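Local atomic coordinates of beta-glucanase (Podospora anserina, PDB entry 4LE4), a protein that probably hydrolyses beta-glucans, including beta-1,4-linked cello-oligosaccharides, as a fungal enzyme of glycoside hydrolase family 131. Residues 19-24 and 83-88; 54-59 and 243-248; 76-81 and 220-225; 151-156 and 178-183. All blocks are in the same frame, centred on the assembly; numbering follows the deposited sequence.

Overall arrangement
The chain folds as a beta sandwich of two antiparallel sheets, in keeping with its concanavalin clan. Contacts 3 and 4, centres about 21 Å apart, tie one sheet to the other at separate places: contact 3 bridges strand 78-84 to strand 222-233, and contact 4 packs strand 150-156 against strand 175-182. Contacts 1 and 2 fasten peripheral loops. Contact 1 joins a loop to the residue just after strand 78-84, adjoining contact 3 in sequence but about 30 Å from contact 4 between centres; contact 2 brings the C-terminal tail to residues 54-59. Along the chain, contact 4 is nested in 3 and 3 in 2, whereas contact 1 crosses 2 and 3. Contacts 2 and 4 touch between A54 and G183.

Contact 1: 19-24 and 83-88; sequences NKWSWG and IPQTTA
W21 and Q85 meet through one side-chain hydrogen bond, in which the indole NE1 of W21 donates to OE1 of Q85 over 2.9 Å. The bond is fairly straight, with 162° at the hydrogen, and the oxygen lies at the indole edge, close to the ring plane. At the other end the nitrogen is tilted from the plane of the Q85 amide by 27°. The two side chains run roughly at right angles, yet their flat ends are turned only 23° apart. In Q85, CG lies anti to the backbone N and the chain then bends about CB-CG, which swings the amide oxygen toward the tryptophan. NE2 of Q31 is hydrogen-bonded to this same OE1, so the oxygen has two partners holding the amide in place.

The contact joins a loop between strands 2-6 and 30-34, in which residues 19-20 are part of a 3-10 segment, to the residue just after strand 78-84 of the beta-sandwich. Backbone bonds of I83 with Q31 and of Q85 with P29 keep this end beside strand 30-34.

Ring packing supports the indole from its own segment: CH2 of W21 sits 3.6 Å above the centre of the W23 ring, which in turn meets Y33. Past Q85 the chain makes an ST turn, with OG1 of T86 accepting from the backbone N of A88 at 2.9 Å.

Contact 2: 54-59 and 243-248; sequences ADTGSR and PGQPIP
A type I beta turn from D55 to S58, in the loop between strands 44-47 and 61-66, presents T56 and G57 to Q245 of the C-terminal tail. The hydroxyl OG1 of T56 donates to the amide OE1 of Q245 at 2.7 Å. The donor approaches at 119° to the C=O bond and lies 21° out of the amide plane. With chi1 at 60°, OG1 of T56 sits between its own backbone N and carbonyl carbon, pointing at the tail, while the Q245 chain folds about CB-CG to bring its amide oxygen across. The aliphatic part of the glutamine is used too: its CG packs 3.7 Å from CA of G57. A water donates to O of P246 at 2.9 Å and also to OG1 of T56, the latter over a distance short enough to be doubtful in detail.

The turn is shaped by D55, whose side chain sets out away from the tail. Its OD1 accepts from N of G57 at 2.8 Å, forming an Asx turn, and the donor is tilted out of the carboxylate plane. OG of S58 donates to OD2 of D55 at 2.7 Å, from above that plane.

Around this surface contact, NZ of K51 bonds the backbone oxygens of D55 and S58, and ND2 of N10 that of G57. The turn reaches strand 222-233 through a weak bond between OG of S58 and N of G228, and P243 packs on Y230 and E232 of the same strand.

Contact 3: 76-81 and 220-225; sequences NMRRTE and SNEDFY
R78 leaves its backbone with CG beside the N and opposite the carbonyl carbon (chi1 -52°), then bends sharply at CG-CD, turning its guanidinium toward S220 and E222. The E222 side chain starts the same way but stays extended beyond CG, and the two chains cross almost at right angles. NH1 and NH2 of R78 both grip the backbone O of S220 end-on, NH1 at 3.0 Å and NH2 at 3.1 Å. That oxygen lies practically in the guanidinium plane, and both donors reach it from one face of its carbonyl. NH1 of R78 also makes a salt bridge with OE2 of E222, 3.2 Å away, although the carboxylate stands nearly upright to the guanidinium, at 87°.

Strand 78-84 belongs to one sheet of the sandwich and strand 222-233 to the other, so the arginine spans the two where the latter strand begins. R78 is shared with further partners: NH1 forms a salt bridge with OE1 of E211, and NH2 bonds the backbone O of D67. OE1 of E222 is hydrogen-bonded to NE2 of H115.

Contact 4: 151-156 and 178-183; sequences TQWSVE and FWHSTG
Beside H180, whose ring receives W153, the hydroxyl OG of S181 is held by the backbone O of D185 and, weakly, by OD1 of N164, both lying outside the contact. The contact itself is aromatic. W153 reaches from strand 150-156 across to F178 and H180, two residues apart on strand 175-182 and therefore on the same side of it. All three side chains have CG swung away from the backbone N (W153 chi1 172°), which brings the rings into the gap between the strands.

F178 covers a face of the indole: its CE2 lies over the ring system, 3.3 Å from CD2 of W153, and its CZ is 3.6 Å from CE3 of W153. The two six-membered rings are inclined at 48°, with centroids 4.7 Å apart. H180 takes the far end of the indole in an edge-to-face arrangement, the benzo edge of W153 pointing at the imidazole face. CH2 of W153 is 3.5 Å from CE1 of H180, and CZ2 of W153 is 3.6 Å from NE2 of H180, beneath the middle of that ring.

The cluster lies where the two sheets of the sandwich face each other. On the W153 side, a classic beta bulge at Q152 and W153 opposite W145 joins strand 150-156 to strand 142-147, and W145 stacks on F178. On the other side, strand 163-170 supplies V165 against F178 and H163 against H180, while V191 of strand 188-195 packs against W153.

Contact 1: 19-24 and 83-88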
loop_
_atom_site.group_PDB
_atom_site.type_symbol
_atom_site.label_atom_id
_atom_site.label_comp_id
_atom_site.label_asym_id
_atom_site.label_seq_id
_atom_site.Cartn_x
_atom_site.Cartn_y
_atom_site.Cartn_z
ATOM N N ASN A 19 -12.967 -5.418 12.394
ATOM C CA ASN A 19 -14.396 -5.697 12.376
ATOM C C ASN A 19 -15.198 -4.677 13.175
ATOM O O ASN A 19 -16.428 -4.653 13.092
ATOM C CB ASN A 19 -14.685 -7.084 12.941
ATOM C CG ASN A 19 -14.294 -8.206 11.994
ATOM O OD1 ASN A 19 -13.877 -9.288 12.442
ATOM N ND2 ASN A 19 -14.448 -7.974 10.696
ATOM N N LYS A 20 -14.526 -3.842 13.963
ATOM C CA LYS A 20 -15.273 -2.851 14.734
ATOM C C LYS A 20 -15.841 -1.751 13.836
ATOM O O LYS A 20 -16.779 -1.045 14.207
ATOM C CB LYS A 20 -14.386 -2.217 15.798
ATOM C CG LYS A 20 -13.908 -3.181 16.865
ATOM C CD LYS A 20 -12.895 -2.473 17.767
ATOM C CE LYS A 20 -12.387 -3.386 18.871
ATOM N NZ LYS A 20 -11.523 -2.620 19.820
ATOM N N TRP A 21 -15.282 -1.620 12.642
ATOM C CA TRP A 21 -15.732 -0.593 11.710
ATOM C C TRP A 21 -16.939 -1.045 10.908
ATOM O O TRP A 21 -17.031 -2.209 10.530
ATOM C CB TRP A 21 -14.607 -0.253 10.741
ATOM C CG TRP A 21 -14.930 0.890 9.834
ATOM C CD1 TRP A 21 -14.600 2.197 10.025
ATOM C CD2 TRP A 21 -15.628 0.828 8.583
ATOM N NE1 TRP A 21 -15.044 2.950 8.976
ATOM C CE2 TRP A 21 -15.678 2.143 8.074
ATOM C CE3 TRP A 21 -16.212 -0.208 7.842
ATOM C CZ2 TRP A 21 -16.290 2.456 6.853
ATOM C CZ3 TRP A 21 -16.822 0.102 6.631
ATOM C CH2 TRP A 21 -16.855 1.425 6.150
ATOM N N SER A 22 -17.860 -0.111 10.657
ATOM C CA SER A 22 -19.057 -0.369 9.849
ATOM C C SER A 22 -19.517 0.965 9.301
ATOM O O SER A 22 -19.149 2.015 9.822
ATOM C CB SER A 22 -20.194 -0.978 10.684
ATOM O OG SER A 22 -20.741 -0.003 11.546
ATOM N N TRP A 23 -20.321 0.938 8.248
ATOM C CA TRP A 23 -20.807 2.182 7.671
ATOM C C TRP A 23 -21.548 3.015 8.715
ATOM O O TRP A 23 -21.403 4.236 8.762
ATOM C CB TRP A 23 -21.717 1.886 6.476
ATOM C CG TRP A 23 -20.940 1.433 5.268
ATOM C CD1 TRP A 23 -20.981 0.205 4.679
ATOM C CD2 TRP A 23 -20.015 2.215 4.503
ATOM N NE1 TRP A 23 -20.139 0.171 3.583
ATOM C CE2 TRP A 23 -19.535 1.393 3.456
ATOM C CE3 TRP A 23 -19.545 3.527 4.603
ATOM C CZ2 TRP A 23 -18.607 1.843 2.511
ATOM C CZ3 TRP A 23 -18.615 3.981 3.663
ATOM C CH2 TRP A 23 -18.158 3.135 2.628
ATOM N N GLY A 24 -22.313 2.338 9.568
ATOM C CA GLY A 24 -23.072 3.034 10.595
ATOM C C GLY A 24 -22.284 3.420 11.833
ATOM O O GLY A 24 -22.784 4.163 12.678
ATOM N N ILE A 83 -9.015 1.255 3.689
ATOM C CA ILE A 83 -9.027 2.669 3.327
ATOM C C ILE A 83 -8.939 3.481 4.627
ATOM O O ILE A 83 -9.583 3.143 5.619
ATOM C CB ILE A 83 -10.343 3.021 2.557
ATOM C CG1 ILE A 83 -10.330 2.311 1.194
ATOM C CG2 ILE A 83 -10.438 4.539 2.227
ATOM C CD1 ILE A 83 -11.650 2.388 0.497
ATOM N N PRO A 84 -8.113 4.548 4.644
ATOM C CA PRO A 84 -7.993 5.363 5.849
ATOM C C PRO A 84 -9.362 5.912 6.281
ATOM O O PRO A 84 -10.150 6.381 5.441
ATOM C CB PRO A 84 -7.056 6.503 5.422
ATOM C CG PRO A 84 -6.224 5.869 4.338
ATOM C CD PRO A 84 -7.270 5.072 3.569
ATOM N N GLN A 85 -9.635 5.823 7.587
ATOM C CA GLN A 85 -10.875 6.361 8.177
ATOM C C GLN A 85 -10.331 7.581 8.912
ATOM O O GLN A 85 -9.649 7.424 9.925
ATOM C CB GLN A 85 -11.493 5.402 9.198
ATOM C CG GLN A 85 -12.691 6.010 9.943
ATOM C CD GLN A 85 -13.760 6.453 8.977
ATOM O OE1 GLN A 85 -14.347 5.627 8.266
ATOM N NE2 GLN A 85 -14.017 7.770 8.923
ATOM N N THR A 86 -10.614 8.761 8.381
ATOM C CA THR A 86 -10.094 10.013 8.940
ATOM C C THR A 86 -10.907 11.254 8.516
ATOM O O THR A 86 -11.624 11.255 7.507
ATOM C CB THR A 86 -8.611 10.219 8.479
ATOM O OG1 THR A 86 -8.084 11.448 8.984
ATOM C CG2 THR A 86 -8.529 10.265 6.954
ATOM N N THR A 87 -10.770 12.310 9.314
ATOM C CA THR A 87 -11.405 13.585 9.035
ATOM C C THR A 87 -10.285 14.574 8.688
ATOM O O THR A 87 -10.539 15.725 8.367
ATOM C CB THR A 87 -12.174 14.132 10.274
ATOM O OG1 THR A 87 -11.251 14.334 11.348
ATOM C CG2 THR A 87 -13.243 13.146 10.723
ATOM N N ALA A 88 -9.037 14.125 8.760
ATOM C CA ALA A 88 -7.916 14.999 8.453
ATOM C C ALA A 88 -7.898 15.330 6.959
ATOM O O ALA A 88 -8.359 14.535 6.144
ATOM C CB ALA A 88 -6.602 14.327 8.881
#

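Contact 2: 54-59 and 243-248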
loop_
_atom_site.group_PDB
_atom_site.type_symbol
_atom_site.label_atom_id
_atom_site.label_comp_id
_atom_site.label_asym_id
_atom_site.label_seq_id
_atom_site.Cartn_x
_atom_site.Cartn_y
_atom_site.Cartn_z
ATOM N N ALA A 54 13.413 -2.613 10.873
ATOM C CA ALA A 54 14.050 -1.323 11.172
ATOM C C ALA A 54 13.043 -0.273 11.607
ATOM O O ALA A 54 13.398 0.760 12.178
ATOM C CB ALA A 54 14.810 -0.832 9.938
ATOM N N ASP A 55 11.779 -0.520 11.304
ATOM C CA ASP A 55 10.710 0.417 11.658
ATOM C C ASP A 55 10.262 0.227 13.100
ATOM O O ASP A 55 9.300 -0.488 13.376
ATOM C CB ASP A 55 9.479 0.217 10.773
ATOM C CG ASP A 55 8.380 1.238 11.052
ATOM O OD1 ASP A 55 8.514 2.064 11.988
ATOM O OD2 ASP A 55 7.370 1.223 10.319
ATOM N N THR A 56 10.930 0.912 14.011
ATOM C CA THR A 56 10.582 0.792 15.421
ATOM C C THR A 56 9.337 1.595 15.746
ATOM O O THR A 56 8.825 1.563 16.876
ATOM C CB THR A 56 11.766 1.245 16.306
ATOM O OG1 THR A 56 12.086 2.603 16.024
ATOM C CG2 THR A 56 12.970 0.388 16.037
ATOM N N GLY A 57 8.823 2.302 14.744
ATOM C CA GLY A 57 7.618 3.084 14.933
ATOM C C GLY A 57 6.348 2.255 14.751
ATOM O O GLY A 57 5.257 2.691 15.129
ATOM N N SER A 58 6.485 1.045 14.203
ATOM C CA SER A 58 5.339 0.151 13.975
ATOM C C SER A 58 5.520 -1.073 14.865
ATOM O O SER A 58 6.561 -1.708 14.810
ATOM C CB SER A 58 5.307 -0.323 12.519
ATOM O OG SER A 58 5.035 0.743 11.634
ATOM N N ARG A 59 4.531 -1.392 15.695
ATOM C CA ARG A 59 4.674 -2.559 16.572
ATOM C C ARG A 59 4.461 -3.869 15.811
ATOM O O ARG A 59 5.185 -4.853 16.009
ATOM C CB ARG A 59 3.683 -2.477 17.735
ATOM C CG ARG A 59 3.762 -3.688 18.661
ATOM C CD ARG A 59 2.986 -3.418 19.936
ATOM N NE ARG A 59 1.634 -2.932 19.697
ATOM C CZ ARG A 59 0.582 -3.689 19.415
ATOM N NH1 ARG A 59 0.683 -5.013 19.311
ATOM N NH2 ARG A 59 -0.606 -3.111 19.293
ATOM N N PRO A 243 8.170 9.291 12.670
ATOM C CA PRO A 243 8.340 10.456 13.552
ATOM C C PRO A 243 8.496 10.042 15.017
ATOM O O PRO A 243 7.968 9.022 15.442
ATOM C CB PRO A 243 7.049 11.258 13.335
ATOM C CG PRO A 243 6.591 10.828 11.965
ATOM C CD PRO A 243 6.870 9.339 11.980
ATOM N N GLY A 244 9.223 10.834 15.792
ATOM C CA GLY A 244 9.372 10.515 17.207
ATOM C C GLY A 244 10.152 9.277 17.612
ATOM O O GLY A 244 10.213 8.942 18.806
ATOM N N GLN A 245 10.734 8.579 16.643
ATOM C CA GLN A 245 11.542 7.399 16.945
ATOM C C GLN A 245 12.988 7.749 16.671
ATOM O O GLN A 245 13.274 8.662 15.907
ATOM C CB GLN A 245 11.160 6.216 16.049
ATOM C CG GLN A 245 9.956 5.433 16.510
ATOM C CD GLN A 245 10.170 4.818 17.891
ATOM O OE1 GLN A 245 11.092 4.013 18.101
ATOM N NE2 GLN A 245 9.321 5.190 18.831
ATOM N N PRO A 246 13.921 7.046 17.313
ATOM C CA PRO A 246 15.329 7.355 17.053
ATOM C C PRO A 246 15.611 6.944 15.594
ATOM O O PRO A 246 15.108 5.921 15.122
ATOM C CB PRO A 246 16.063 6.466 18.053
ATOM C CG PRO A 246 15.070 6.346 19.199
ATOM C CD PRO A 246 13.775 6.127 18.455
ATOM N N ILE A 247 16.415 7.729 14.889
ATOM C CA ILE A 247 16.729 7.430 13.498
ATOM C C ILE A 247 17.749 6.295 13.394
ATOM O O ILE A 247 18.879 6.411 13.883
ATOM C CB ILE A 247 17.273 8.689 12.800
ATOM C CG1 ILE A 247 16.366 9.878 13.132
ATOM C CG2 ILE A 247 17.340 8.479 11.305
ATOM C CD1 ILE A 247 16.836 11.202 12.554
ATOM N N PRO A 248 17.366 5.176 12.750
ATOM C CA PRO A 248 18.286 4.041 12.606
ATOM C C PRO A 248 19.637 4.445 11.997
ATOM O O PRO A 248 20.663 3.974 12.526
ATOM C CB PRO A 248 17.503 3.062 11.725
ATOM C CG PRO A 248 16.595 3.966 10.926
ATOM C CD PRO A 248 16.141 4.967 11.954
HETATM O O HOH W 1 14.489 3.163 15.860
#

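Contact 3: 76-81 and 220-225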
loop_
_atom_site.group_PDB
_atom_site.type_symbol
_atom_site.label_atom_id
_atom_site.label_comp_id
_atom_site.label_asym_id
_atom_site.label_seq_id
_atom_site.Cartn_x
_atom_site.Cartn_y
_atom_site.Cartn_z
ATOM N N ASN A 76 -14.397 -9.448 -11.004
ATOM C CA ASN A 76 -13.511 -10.534 -11.445
ATOM C C ASN A 76 -12.026 -10.308 -11.126
ATOM O O ASN A 76 -11.161 -11.087 -11.550
ATOM C CB ASN A 76 -13.686 -10.726 -12.943
ATOM C CG ASN A 76 -13.625 -9.424 -13.673
ATOM O OD1 ASN A 76 -12.579 -8.756 -13.687
ATOM N ND2 ASN A 76 -14.755 -9.025 -14.275
ATOM N N MET A 77 -11.739 -9.220 -10.421
ATOM C CA MET A 77 -10.374 -8.902 -9.962
ATOM C C MET A 77 -10.349 -9.321 -8.470
ATOM O O MET A 77 -11.366 -9.173 -7.783
ATOM C CB MET A 77 -10.082 -7.376 -9.972
ATOM C CG MET A 77 -10.387 -6.599 -11.234
ATOM S SD MET A 77 -11.999 -5.764 -11.229
ATOM C CE MET A 77 -11.703 -4.315 -10.349
ATOM N N ARG A 78 -9.228 -9.835 -7.973
ATOM C CA ARG A 78 -9.122 -10.188 -6.533
ATOM C C ARG A 78 -8.681 -8.924 -5.786
ATOM O O ARG A 78 -7.816 -8.189 -6.262
ATOM C CB ARG A 78 -8.048 -11.241 -6.261
ATOM C CG ARG A 78 -8.145 -12.481 -7.089
ATOM C CD ARG A 78 -6.738 -13.128 -7.192
ATOM N NE ARG A 78 -6.680 -14.068 -6.123
ATOM C CZ ARG A 78 -5.671 -14.850 -5.770
ATOM N NH1 ARG A 78 -4.477 -14.859 -6.383
ATOM N NH2 ARG A 78 -5.923 -15.701 -4.792
ATOM N N ARG A 79 -9.250 -8.688 -4.607
ATOM C CA ARG A 79 -8.907 -7.492 -3.827
ATOM C C ARG A 79 -9.013 -7.699 -2.325
ATOM O O ARG A 79 -9.916 -8.349 -1.861
ATOM C CB ARG A 79 -9.874 -6.331 -4.152
ATOM C CG ARG A 79 -9.999 -5.973 -5.625
ATOM C CD ARG A 79 -11.150 -5.018 -5.844
ATOM N NE ARG A 79 -10.778 -3.669 -5.457
ATOM C CZ ARG A 79 -11.476 -2.588 -5.798
ATOM N NH1 ARG A 79 -12.583 -2.712 -6.529
ATOM N NH2 ARG A 79 -11.063 -1.394 -5.403
ATOM N N THR A 80 -8.093 -7.082 -1.593
ATOM C CA THR A 80 -8.118 -7.043 -0.131
ATOM C C THR A 80 -7.532 -5.650 0.096
ATOM O O THR A 80 -6.326 -5.427 -0.115
ATOM C CB THR A 80 -7.215 -8.083 0.556
ATOM O OG1 THR A 80 -7.697 -9.406 0.289
ATOM C CG2 THR A 80 -7.239 -7.855 2.054
ATOM N N GLU A 81 -8.388 -4.724 0.491
ATOM C CA GLU A 81 -7.943 -3.336 0.666
ATOM C C GLU A 81 -8.542 -2.691 1.907
ATOM O O GLU A 81 -9.666 -2.997 2.277
ATOM C CB GLU A 81 -8.363 -2.518 -0.588
ATOM C CG GLU A 81 -7.740 -3.031 -1.879
ATOM C CD GLU A 81 -8.601 -2.747 -3.115
ATOM O OE1 GLU A 81 -9.341 -1.722 -3.115
ATOM O OE2 GLU A 81 -8.538 -3.548 -4.078
ATOM N N SER A 220 -3.918 -18.613 -6.738
ATOM C CA SER A 220 -3.119 -19.306 -5.751
ATOM C C SER A 220 -2.984 -18.233 -4.667
ATOM O O SER A 220 -3.089 -17.030 -4.946
ATOM C CB SER A 220 -1.739 -19.695 -6.285
ATOM O OG SER A 220 -0.989 -18.561 -6.696
ATOM N N ASN A 221 -2.759 -18.655 -3.437
ATOM C CA ASN A 221 -2.636 -17.695 -2.360
ATOM C C ASN A 221 -1.435 -16.795 -2.572
ATOM O O ASN A 221 -0.358 -17.248 -2.953
ATOM C CB ASN A 221 -2.543 -18.428 -1.025
ATOM C CG ASN A 221 -3.889 -18.978 -0.572
ATOM O OD1 ASN A 221 -4.815 -19.098 -1.362
ATOM N ND2 ASN A 221 -3.995 -19.316 0.706
ATOM N N GLU A 222 -1.650 -15.506 -2.321
ATOM C CA GLU A 222 -0.615 -14.488 -2.467
ATOM C C GLU A 222 -0.603 -13.641 -1.211
ATOM O O GLU A 222 -1.649 -13.136 -0.793
ATOM C CB GLU A 222 -0.908 -13.617 -3.682
ATOM C CG GLU A 222 -0.799 -14.403 -4.978
ATOM C CD GLU A 222 -1.097 -13.573 -6.209
ATOM O OE1 GLU A 222 -0.943 -12.341 -6.123
ATOM O OE2 GLU A 222 -1.472 -14.152 -7.257
ATOM N N ASP A 223 0.578 -13.504 -0.621
ATOM C CA ASP A 223 0.757 -12.744 0.616
ATOM C C ASP A 223 1.608 -11.489 0.386
ATOM O O ASP A 223 2.657 -11.552 -0.252
ATOM C CB ASP A 223 1.463 -13.596 1.683
ATOM C CG ASP A 223 0.613 -14.787 2.183
ATOM O OD1 ASP A 223 -0.639 -14.677 2.232
ATOM O OD2 ASP A 223 1.208 -15.834 2.566
ATOM N N PHE A 224 1.174 -10.370 0.966
ATOM C CA PHE A 224 1.888 -9.090 0.870
ATOM C C PHE A 224 2.051 -8.581 2.299
ATOM O O PHE A 224 1.105 -8.592 3.057
ATOM C CB PHE A 224 1.062 -8.101 0.049
ATOM C CG PHE A 224 0.696 -8.611 -1.329
ATOM C CD1 PHE A 224 -0.339 -9.517 -1.496
ATOM C CD2 PHE A 224 1.407 -8.185 -2.451
ATOM C CE1 PHE A 224 -0.678 -10.007 -2.770
ATOM C CE2 PHE A 224 1.085 -8.663 -3.729
ATOM C CZ PHE A 224 0.054 -9.565 -3.892
ATOM N N TYR A 225 3.239 -8.116 2.645
ATOM C CA TYR A 225 3.540 -7.665 4.005
ATOM C C TYR A 225 3.648 -6.165 4.021
ATOM O O TYR A 225 4.284 -5.589 3.156
ATOM C CB TYR A 225 4.841 -8.309 4.457
ATOM C CG TYR A 225 4.676 -9.807 4.475
ATOM C CD1 TYR A 225 4.261 -10.460 5.632
ATOM C CD2 TYR A 225 4.847 -10.563 3.309
ATOM C CE1 TYR A 225 4.012 -11.843 5.640
ATOM C CE2 TYR A 225 4.606 -11.937 3.297
ATOM C CZ TYR A 225 4.186 -12.579 4.474
ATOM O OH TYR A 225 3.964 -13.948 4.511
#

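Contact 4: 151-156 and 178-183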
loop_
_atom_site.group_PDB
_atom_site.type_symbol
_atom_site.label_atom_id
_atom_site.label_comp_id
_atom_site.label_asym_id
_atom_site.label_seq_id
_atom_site.Cartn_x
_atom_site.Cartn_y
_atom_site.Cartn_z
ATOM N N THR A 151 4.616 4.044 -16.177
ATOM C CA THR A 151 5.713 3.720 -15.243
ATOM C C THR A 151 6.784 4.822 -15.224
ATOM O O THR A 151 7.329 5.229 -16.272
ATOM C CB THR A 151 6.377 2.383 -15.616
ATOM O OG1 THR A 151 5.422 1.334 -15.442
ATOM C CG2 THR A 151 7.629 2.112 -14.760
ATOM N N GLN A 152 7.103 5.301 -14.029
ATOM C CA GLN A 152 8.107 6.355 -13.881
ATOM C C GLN A 152 9.366 5.855 -13.189
ATOM O O GLN A 152 10.405 6.510 -13.234
ATOM C CB GLN A 152 7.549 7.496 -13.051
ATOM C CG GLN A 152 6.254 8.064 -13.554
ATOM C CD GLN A 152 6.431 8.814 -14.844
ATOM O OE1 GLN A 152 7.346 9.624 -14.990
ATOM N NE2 GLN A 152 5.546 8.548 -15.800
ATOM N N TRP A 153 9.267 4.702 -12.537
ATOM C CA TRP A 153 10.407 4.150 -11.807
ATOM C C TRP A 153 10.112 2.659 -11.613
ATOM O O TRP A 153 8.959 2.274 -11.546
ATOM C CB TRP A 153 10.479 4.853 -10.436
ATOM C CG TRP A 153 11.472 4.265 -9.484
ATOM C CD1 TRP A 153 12.770 4.650 -9.298
ATOM C CD2 TRP A 153 11.233 3.186 -8.579
ATOM N NE1 TRP A 153 13.350 3.874 -8.314
ATOM C CE2 TRP A 153 12.424 2.971 -7.859
ATOM C CE3 TRP A 153 10.118 2.386 -8.304
ATOM C CZ2 TRP A 153 12.537 1.978 -6.866
ATOM C CZ3 TRP A 153 10.228 1.390 -7.308
ATOM C CH2 TRP A 153 11.435 1.206 -6.606
ATOM N N SER A 154 11.140 1.820 -11.561
ATOM C CA SER A 154 10.891 0.401 -11.303
ATOM C C SER A 154 12.156 -0.257 -10.721
ATOM O O SER A 154 13.256 0.300 -10.789
ATOM C CB SER A 154 10.433 -0.324 -12.588
ATOM O OG SER A 154 11.419 -0.257 -13.604
ATOM N N VAL A 155 12.005 -1.428 -10.124
ATOM C CA VAL A 155 13.160 -2.108 -9.562
ATOM C C VAL A 155 12.826 -3.598 -9.497
ATOM O O VAL A 155 11.657 -3.961 -9.428
ATOM C CB VAL A 155 13.476 -1.551 -8.136
ATOM C CG1 VAL A 155 12.343 -1.859 -7.193
ATOM C CG2 VAL A 155 14.775 -2.099 -7.630
ATOM N N GLU A 156 13.845 -4.454 -9.563
ATOM C CA GLU A 156 13.592 -5.895 -9.464
ATOM C C GLU A 156 12.963 -6.132 -8.082
ATOM O O GLU A 156 13.526 -5.706 -7.076
ATOM C CB GLU A 156 14.904 -6.662 -9.535
ATOM C CG GLU A 156 14.751 -8.172 -9.269
ATOM C CD GLU A 156 13.869 -8.855 -10.295
ATOM O OE1 GLU A 156 13.793 -8.344 -11.435
ATOM O OE2 GLU A 156 13.264 -9.914 -9.982
ATOM N N PHE A 178 8.177 10.843 -5.894
ATOM C CA PHE A 178 8.385 9.520 -5.334
ATOM C C PHE A 178 9.633 9.430 -4.470
ATOM O O PHE A 178 10.737 9.684 -4.944
ATOM C CB PHE A 178 8.468 8.534 -6.509
ATOM C CG PHE A 178 8.683 7.092 -6.101
ATOM C CD1 PHE A 178 7.657 6.363 -5.511
ATOM C CD2 PHE A 178 9.882 6.467 -6.394
ATOM C CE1 PHE A 178 7.828 5.008 -5.233
ATOM C CE2 PHE A 178 10.074 5.121 -6.128
ATOM C CZ PHE A 178 9.037 4.397 -5.546
ATOM N N TRP A 179 9.437 9.075 -3.203
ATOM C CA TRP A 179 10.535 8.894 -2.246
ATOM C C TRP A 179 10.589 7.387 -1.967
ATOM O O TRP A 179 9.553 6.727 -1.914
ATOM C CB TRP A 179 10.259 9.660 -0.962
ATOM C CG TRP A 179 10.305 11.130 -1.167
ATOM C CD1 TRP A 179 9.377 11.907 -1.800
ATOM C CD2 TRP A 179 11.341 12.017 -0.720
ATOM N NE1 TRP A 179 9.772 13.237 -1.771
ATOM C CE2 TRP A 179 10.974 13.326 -1.118
ATOM C CE3 TRP A 179 12.546 11.824 -0.017
ATOM C CZ2 TRP A 179 11.770 14.458 -0.835
ATOM C CZ3 TRP A 179 13.341 12.940 0.265
ATOM C CH2 TRP A 179 12.947 14.242 -0.144
ATOM N N HIS A 180 11.793 6.849 -1.810
ATOM C CA HIS A 180 11.924 5.408 -1.648
ATOM C C HIS A 180 13.226 5.006 -1.006
ATOM O O HIS A 180 14.200 5.727 -1.087
ATOM C CB HIS A 180 11.874 4.787 -3.063
ATOM C CG HIS A 180 12.289 3.333 -3.146
ATOM N ND1 HIS A 180 11.412 2.281 -2.976
ATOM C CD2 HIS A 180 13.495 2.771 -3.400
ATOM C CE1 HIS A 180 12.059 1.135 -3.113
ATOM N NE2 HIS A 180 13.323 1.405 -3.370
ATOM N N SER A 181 13.222 3.844 -0.365
ATOM C CA SER A 181 14.446 3.259 0.161
ATOM C C SER A 181 14.135 1.790 0.394
ATOM O O SER A 181 12.978 1.382 0.370
ATOM C CB SER A 181 14.877 3.876 1.489
ATOM O OG SER A 181 14.024 3.430 2.516
ATOM N N THR A 182 15.168 0.983 0.569
ATOM C CA THR A 182 14.917 -0.408 0.911
ATOM C C THR A 182 15.580 -0.625 2.260
ATOM O O THR A 182 16.539 0.063 2.599
ATOM C CB THR A 182 15.487 -1.416 -0.103
ATOM O OG1 THR A 182 16.880 -1.150 -0.348
ATOM C CG2 THR A 182 14.688 -1.343 -1.402
ATOM N N GLY A 183 15.033 -1.561 3.031
ATOM C CA GLY A 183 15.588 -1.896 4.337
ATOM C C GLY A 183 15.563 -0.810 5.382
ATOM O O GLY A 183 14.525 -0.249 5.693
#